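Local structure of protein 1d10 (1T9F) at residues P94-K97 / Q98-E101; Q148-G151 / R152-G156; D164-T167 / G168-W172. The protein is of unknown function but is built from MIR repeats in an SDF2-like beta-trefoil and is made with a signal peptide, consistent with a role in the secretory pathway. All coordinates share one frame; numbering follows the deposited sequence.

Contact 1 (P94-K97 / Q98-E101); sequences PLSK and QHQE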
loop_
_atom_site.group_PDB
_atom_site.type_symbol
_atom_site.label_atom_id
_atom_site.label_comp_id
_atom_site.label_asym_id
_atom_site.label_seq_id
_atom_site.Cartn_x
_atom_site.Cartn_y
_atom_site.Cartn_z
ATOM N N PRO A 94 12.826 8.795 -0.662
ATOM C CA PRO A 94 13.582 9.541 0.351
ATOM C C PRO A 94 15.002 9.051 0.645
ATOM O O PRO A 94 15.915 9.859 0.771
ATOM C CB PRO A 94 12.677 9.467 1.577
ATOM C CG PRO A 94 11.996 8.149 1.405
ATOM C CD PRO A 94 11.638 8.163 -0.063
ATOM N N LEU A 95 15.191 7.740 0.761
ATOM C CA LEU A 95 16.518 7.197 1.055
ATOM C C LEU A 95 17.100 6.408 -0.107
ATOM O O LEU A 95 18.308 6.175 -0.164
ATOM C CB LEU A 95 16.472 6.298 2.296
ATOM C CG LEU A 95 15.973 6.917 3.606
ATOM C CD1 LEU A 95 15.949 5.849 4.687
ATOM C CD2 LEU A 95 16.868 8.077 4.014
ATOM N N SER A 96 16.244 5.987 -1.030
ATOM C CA SER A 96 16.703 5.233 -2.191
ATOM C C SER A 96 16.503 6.054 -3.457
ATOM O O SER A 96 15.444 6.017 -4.082
ATOM C CB SER A 96 15.954 3.907 -2.293
ATOM O OG SER A 96 16.270 3.075 -1.193
ATOM N N LYS A 97 17.543 6.795 -3.822
ATOM C CA LYS A 97 17.529 7.659 -4.997
ATOM C C LYS A 97 17.098 6.971 -6.291
ATOM O O LYS A 97 16.457 7.591 -7.146
ATOM C CB LYS A 97 18.919 8.269 -5.194
ATOM C CG LYS A 97 19.371 9.189 -4.069
ATOM C CD LYS A 97 18.610 10.507 -4.080
ATOM C CE LYS A 97 19.247 11.523 -3.136
ATOM N NZ LYS A 97 18.670 12.897 -3.293
ATOM N N GLN A 98 17.451 5.697 -6.439
ATOM C CA GLN A 98 17.113 4.953 -7.647
ATOM C C GLN A 98 15.647 4.557 -7.725
ATOM O O GLN A 98 15.181 4.076 -8.764
ATOM C CB GLN A 98 17.963 3.686 -7.760
ATOM C CG GLN A 98 19.028 3.499 -6.685
ATOM C CD GLN A 98 18.459 3.169 -5.317
ATOM O OE1 GLN A 98 17.981 4.049 -4.601
ATOM N NE2 GLN A 98 18.502 1.892 -4.950
ATOM N N HIS A 99 14.919 4.751 -6.632
ATOM C CA HIS A 99 13.520 4.376 -6.617
ATOM C C HIS A 99 12.543 5.533 -6.539
ATOM O O HIS A 99 12.903 6.669 -6.220
ATOM C CB HIS A 99 13.257 3.376 -5.488
ATOM C CG HIS A 99 13.927 2.053 -5.698
ATOM N ND1 HIS A 99 13.908 1.398 -6.911
ATOM C CD2 HIS A 99 14.621 1.257 -4.852
ATOM C CE1 HIS A 99 14.559 0.254 -6.804
ATOM N NE2 HIS A 99 15.002 0.144 -5.563
ATOM N N GLN A 100 11.294 5.209 -6.845
ATOM C CA GLN A 100 10.196 6.156 -6.861
ATOM C C GLN A 100 9.577 6.282 -5.471
ATOM O O GLN A 100 9.488 5.303 -4.727
ATOM C CB GLN A 100 9.171 5.663 -7.876
ATOM C CG GLN A 100 7.983 6.555 -8.132
ATOM C CD GLN A 100 7.136 6.012 -9.264
ATOM O OE1 GLN A 100 7.548 6.036 -10.427
ATOM N NE2 GLN A 100 5.959 5.494 -8.932
ATOM N N GLU A 101 9.156 7.496 -5.131
ATOM C CA GLU A 101 8.553 7.787 -3.836
ATOM C C GLU A 101 7.134 7.244 -3.724
ATOM O O GLU A 101 6.380 7.227 -4.699
ATOM C CB GLU A 101 8.509 9.303 -3.606
ATOM C CG GLU A 101 8.095 9.736 -2.205
ATOM C CD GLU A 101 7.640 11.194 -2.147
ATOM O OE1 GLU A 101 6.452 11.466 -2.432
ATOM O OE2 GLU A 101 8.469 12.071 -1.826
#

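Contact 2 (Q148-G151 / R152-G156); sequences QQFG and RPIHG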
loop_
_atom_site.group_PDB
_atom_site.type_symbol
_atom_site.label_atom_id
_atom_site.label_comp_id
_atom_site.label_asym_id
_atom_site.label_seq_id
_atom_site.Cartn_x
_atom_site.Cartn_y
_atom_site.Cartn_z
ATOM N N GLN A 148 15.877 -0.459 2.946
ATOM C CA GLN A 148 16.475 0.555 3.797
ATOM C C GLN A 148 15.573 0.806 4.992
ATOM O O GLN A 148 14.372 0.540 4.941
ATOM C CB GLN A 148 16.658 1.859 3.018
ATOM C CG GLN A 148 17.739 1.793 1.959
ATOM C CD GLN A 148 19.089 1.460 2.559
ATOM O OE1 GLN A 148 19.594 2.185 3.417
ATOM N NE2 GLN A 148 19.676 0.356 2.117
ATOM N N GLN A 149 16.160 1.316 6.068
ATOM C CA GLN A 149 15.416 1.626 7.281
ATOM C C GLN A 149 15.666 3.083 7.651
ATOM O O GLN A 149 16.737 3.626 7.372
ATOM C CB GLN A 149 15.865 0.725 8.430
ATOM C CG GLN A 149 15.420 -0.719 8.319
ATOM C CD GLN A 149 15.793 -1.531 9.552
ATOM O OE1 GLN A 149 15.682 -1.049 10.680
ATOM N NE2 GLN A 149 16.223 -2.771 9.341
ATOM N N PHE A 150 14.679 3.711 8.279
ATOM C CA PHE A 150 14.807 5.099 8.689
ATOM C C PHE A 150 15.421 5.206 10.073
ATOM O O PHE A 150 15.486 4.225 10.819
ATOM C CB PHE A 150 13.445 5.778 8.740
ATOM C CG PHE A 150 12.822 6.000 7.401
ATOM C CD1 PHE A 150 13.323 6.970 6.543
ATOM C CD2 PHE A 150 11.722 5.249 7.002
ATOM C CE1 PHE A 150 12.740 7.194 5.303
ATOM C CE2 PHE A 150 11.127 5.466 5.759
ATOM C CZ PHE A 150 11.640 6.442 4.908
ATOM N N GLY A 151 15.862 6.418 10.397
ATOM C CA GLY A 151 16.422 6.700 11.703
ATOM C C GLY A 151 15.345 7.523 12.379
ATOM O O GLY A 151 14.202 7.528 11.914
ATOM N N ARG A 152 15.683 8.223 13.457
ATOM C CA ARG A 152 14.699 9.047 14.161
ATOM C C ARG A 152 14.100 10.053 13.178
ATOM O O ARG A 152 14.731 10.403 12.183
ATOM C CB ARG A 152 15.367 9.799 15.313
ATOM C CG ARG A 152 16.144 11.038 14.886
ATOM C CD ARG A 152 17.203 10.708 13.843
ATOM N NE ARG A 152 18.158 9.711 14.324
ATOM C CZ ARG A 152 18.892 9.851 15.425
ATOM N NH1 ARG A 152 18.781 10.948 16.165
ATOM N NH2 ARG A 152 19.744 8.900 15.783
ATOM N N PRO A 153 12.879 10.540 13.445
ATOM C CA PRO A 153 11.992 10.251 14.575
ATOM C C PRO A 153 11.152 8.987 14.386
ATOM O O PRO A 153 10.200 8.755 15.131
ATOM C CB PRO A 153 11.118 11.493 14.635
ATOM C CG PRO A 153 10.921 11.787 13.177
ATOM C CD PRO A 153 12.319 11.625 12.617
ATOM N N ILE A 154 11.503 8.185 13.384
ATOM C CA ILE A 154 10.785 6.941 13.089
ATOM C C ILE A 154 11.805 5.820 12.942
ATOM O O ILE A 154 11.794 5.072 11.966
ATOM C CB ILE A 154 9.965 7.066 11.769
ATOM C CG1 ILE A 154 10.843 7.642 10.657
ATOM C CG2 ILE A 154 8.736 7.944 11.997
ATOM C CD1 ILE A 154 10.168 7.679 9.279
ATOM N N HIS A 155 12.683 5.713 13.935
ATOM C CA HIS A 155 13.748 4.723 13.944
ATOM C C HIS A 155 13.354 3.263 13.766
ATOM O O HIS A 155 12.502 2.737 14.480
ATOM C CB HIS A 155 14.566 4.869 15.232
ATOM C CG HIS A 155 15.614 3.816 15.406
ATOM N ND1 HIS A 155 15.323 2.542 15.840
ATOM C CD2 HIS A 155 16.950 3.842 15.181
ATOM C CE1 HIS A 155 16.433 1.826 15.876
ATOM N NE2 HIS A 155 17.434 2.592 15.480
ATOM N N GLY A 156 14.004 2.607 12.814
ATOM C CA GLY A 156 13.743 1.202 12.568
ATOM C C GLY A 156 12.642 0.912 11.564
ATOM O O GLY A 156 12.468 -0.234 11.155
#

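Contact 3 (D164-T167 / G168-W172); sequences DSIT and GGSAW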
loop_
_atom_site.group_PDB
_atom_site.type_symbol
_atom_site.label_atom_id
_atom_site.label_comp_id
_atom_site.label_asym_id
_atom_site.label_seq_id
_atom_site.Cartn_x
_atom_site.Cartn_y
_atom_site.Cartn_z
ATOM N N ASP A 164 10.852 -0.205 -10.367
ATOM C CA ASP A 164 10.518 -0.485 -11.758
ATOM C C ASP A 164 10.308 -1.982 -11.939
ATOM O O ASP A 164 9.458 -2.405 -12.711
ATOM C CB ASP A 164 11.624 -0.003 -12.703
ATOM C CG ASP A 164 11.708 1.512 -12.780
ATOM O OD1 ASP A 164 10.655 2.164 -12.960
ATOM O OD2 ASP A 164 12.830 2.051 -12.668
ATOM N N SER A 165 11.066 -2.787 -11.210
ATOM C CA SER A 165 10.928 -4.231 -11.332
ATOM C C SER A 165 10.543 -4.896 -10.015
ATOM O O SER A 165 10.648 -4.296 -8.946
ATOM C CB SER A 165 12.234 -4.840 -11.855
ATOM O OG SER A 165 12.569 -4.305 -13.126
ATOM N N ILE A 166 10.090 -6.141 -10.107
ATOM C CA ILE A 166 9.694 -6.902 -8.939
ATOM C C ILE A 166 10.944 -7.308 -8.168
ATOM O O ILE A 166 11.897 -7.827 -8.747
ATOM C CB ILE A 166 8.915 -8.163 -9.353
ATOM C CG1 ILE A 166 7.612 -7.753 -10.050
ATOM C CG2 ILE A 166 8.616 -9.018 -8.136
ATOM C CD1 ILE A 166 6.774 -8.916 -10.548
ATOM N N THR A 167 10.944 -7.066 -6.863
ATOM C CA THR A 167 12.089 -7.413 -6.038
ATOM C C THR A 167 11.693 -8.335 -4.891
ATOM O O THR A 167 10.548 -8.796 -4.809
ATOM C CB THR A 167 12.762 -6.147 -5.455
ATOM O OG1 THR A 167 11.861 -5.488 -4.553
ATOM C CG2 THR A 167 13.137 -5.186 -6.571
ATOM N N GLY A 168 12.654 -8.607 -4.012
ATOM C CA GLY A 168 12.398 -9.465 -2.871
ATOM C C GLY A 168 11.585 -8.740 -1.813
ATOM O O GLY A 168 11.279 -9.302 -0.759
ATOM N N GLY A 169 11.246 -7.485 -2.089
ATOM C CA GLY A 169 10.452 -6.711 -1.147
ATOM C C GLY A 169 9.087 -6.364 -1.723
ATOM O O GLY A 169 8.327 -5.611 -1.113
ATOM N N SER A 170 8.767 -6.934 -2.885
ATOM C CA SER A 170 7.498 -6.665 -3.572
ATOM C C SER A 170 6.316 -7.558 -3.192
ATOM O O SER A 170 5.172 -7.248 -3.525
ATOM C CB SER A 170 7.703 -6.751 -5.087
ATOM O OG SER A 170 8.764 -5.909 -5.511
ATOM N N ALA A 171 6.574 -8.660 -2.501
ATOM C CA ALA A 171 5.495 -9.566 -2.125
ATOM C C ALA A 171 4.801 -9.160 -0.825
ATOM O O ALA A 171 5.450 -8.943 0.194
ATOM C CB ALA A 171 6.026 -10.980 -2.009
ATOM N N TRP A 172 3.475 -9.057 -0.872
ATOM C CA TRP A 172 2.694 -8.694 0.305
ATOM C C TRP A 172 1.648 -9.754 0.615
ATOM O O TRP A 172 1.284 -10.565 -0.243
ATOM C CB TRP A 172 1.985 -7.345 0.101
ATOM C CG TRP A 172 2.929 -6.205 -0.167
ATOM C CD1 TRP A 172 3.437 -5.828 -1.377
ATOM C CD2 TRP A 172 3.503 -5.323 0.805
ATOM N NE1 TRP A 172 4.297 -4.762 -1.222
ATOM C CE2 TRP A 172 4.357 -4.434 0.111
ATOM C CE3 TRP A 172 3.382 -5.200 2.199
ATOM C CZ2 TRP A 172 5.088 -3.437 0.764
ATOM C CZ3 TRP A 172 4.112 -4.203 2.847
ATOM C CH2 TRP A 172 4.956 -3.336 2.126
#

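Contact 1 (P94-K97 / Q98-E101)
Ser-96 lays its CB obliquely against the imidazole of His-99, with CD2 of the ring 3.9 Å from that CB. The two side chains meet because Ser-96 and His-99 are the first and last residues of a type I beta turn. The turn is closed by the main chain, His-99 N donating to Ser-96 O over 2.9 Å with an N-H...O angle of 158°, and the donor stands well above the carbonyl plane. His-99 carries its CG beside the backbone N (chi1 -67°), which sets the ring beside the Ser-96 CB, where it also touches Val-161 and Thr-163 of strand 158-163. Lys-97 and Gln-98, at the two corners of the turn, are exposed, and the amide of Gln-98 is doubtful as modelled. At the ends of the stretch, Pro-94 CD and Glu-101 CG approach no closer than 4.4 Å, a loose apolar contact; the carboxylate OE1 of Glu-101 is hydrogen-bonded to His-89 and Ser-35. The hydroxyl of Ser-96 bonds Glu-159 OE1, and Glu-159 OE2 takes Leu-95 N. The chemistry is thus divided: a main-chain bond closes the turn leading into strand 100-105, while the buried serine's polar end fastens it to the adjoining strand 158-163.

Contact 2 (Q148-G151 / R152-G156)
Phe-150 and Ile-154 run alongside each other in the same direction, with the CD1 methyl of the isoleucine over one face of the aromatic ring. That methyl sits 4.0 Å from the centroid, 29° off the ring normal, a CH-pi contact displaced to the CG and CD2 side of the ring. Nearer the backbone, Ile-154 CG1 rests 3.7 Å from Phe-150 CB, so the two keep together from root to ring. The contact follows from Ile-154 setting CG1 between its backbone N and carbonyl carbon (chi1 49°), and an extended chi2 then carries CD1 out to the ring. The backbone brings the pair together. Ile-154 N donates to Gly-151 O (3.1 Å), closing a turn of type VIa geometry around the cis peptide that precedes Pro-153. Wider out, Gly-156 N reaches Phe-150 O over 3.0 Å at 161°, from above the carbonyl plane. With positive phi at Gly-156, any side chain would collide with the carbonyl oxygen of His-155, so glycine suits the position. The contact therefore combines two main-chain bonds and a cis-proline bend that shape the loop with one apolar pairing, whose geometry implies dispersion and a weak CH-pi attraction between the two.

Contact 3 (D164-T167 / G168-W172)
Ser-170 OG accepts the backbone N-H of Thr-167 at 2.8 Å in a nearly straight bond (174°), the shortest of three hydrogen bonds around this turn. The second is purely main-chain: Ser-170 N donates to Thr-167 O (3.2 Å), closing a type I beta turn, although the donor rises 70° out of the carbonyl plane. The third comes from the threonine side chain, whose OG1 takes Gly-169 N at 3.2 Å and so forms an ST turn inside the beta turn. For this, OG1 lies between the backbone N and the carbonyl carbon (chi1 65°), where it faces the N-H of Gly-169. Apolar contact is slight, limited to Ile-166 CG2 against Ser-170 CB at 3.9 Å. With an alanine instead of Ser-170, the N-H of Thr-167 would probably lose its acceptor and the hydroxyl of Ser-144 this partner, letting the residues ahead of the turn drift. The turn lies in the loop that joins strand 158-163 to strand 172-175 and runs along strand 142-146: Ser-170 OG bonds Ser-144, Gly-169 pairs through its backbone with Leu-145, and Ile-166 packs on Tyr-142. Just beyond, Trp-172 enters the barrel strand 172-175 and pairs with Phe-132 of strand 131-136.

All three contacts are local turns between or beside strands of the beta-trefoil, yet their chemistry differs with their place. Contact 2, with its centre about 19 Å from that of the chain, is a surface loop shaped by main-chain bonds, with an aromatic-aliphatic pair; contacts 1 and 3, at about 16 and 12 Å, are partly buried, and in each a serine hydroxyl ties the turn to a neighbouring strand. Contacts 1 and 2 touch: Leu-95 CD1 meets Phe-150 CD1 from the side of the ring plane away from Ile-154, and both loops pack on Glu-159. Contact 3 touches neither, but follows the same strand 158-163 at its far end, leading into the barrel.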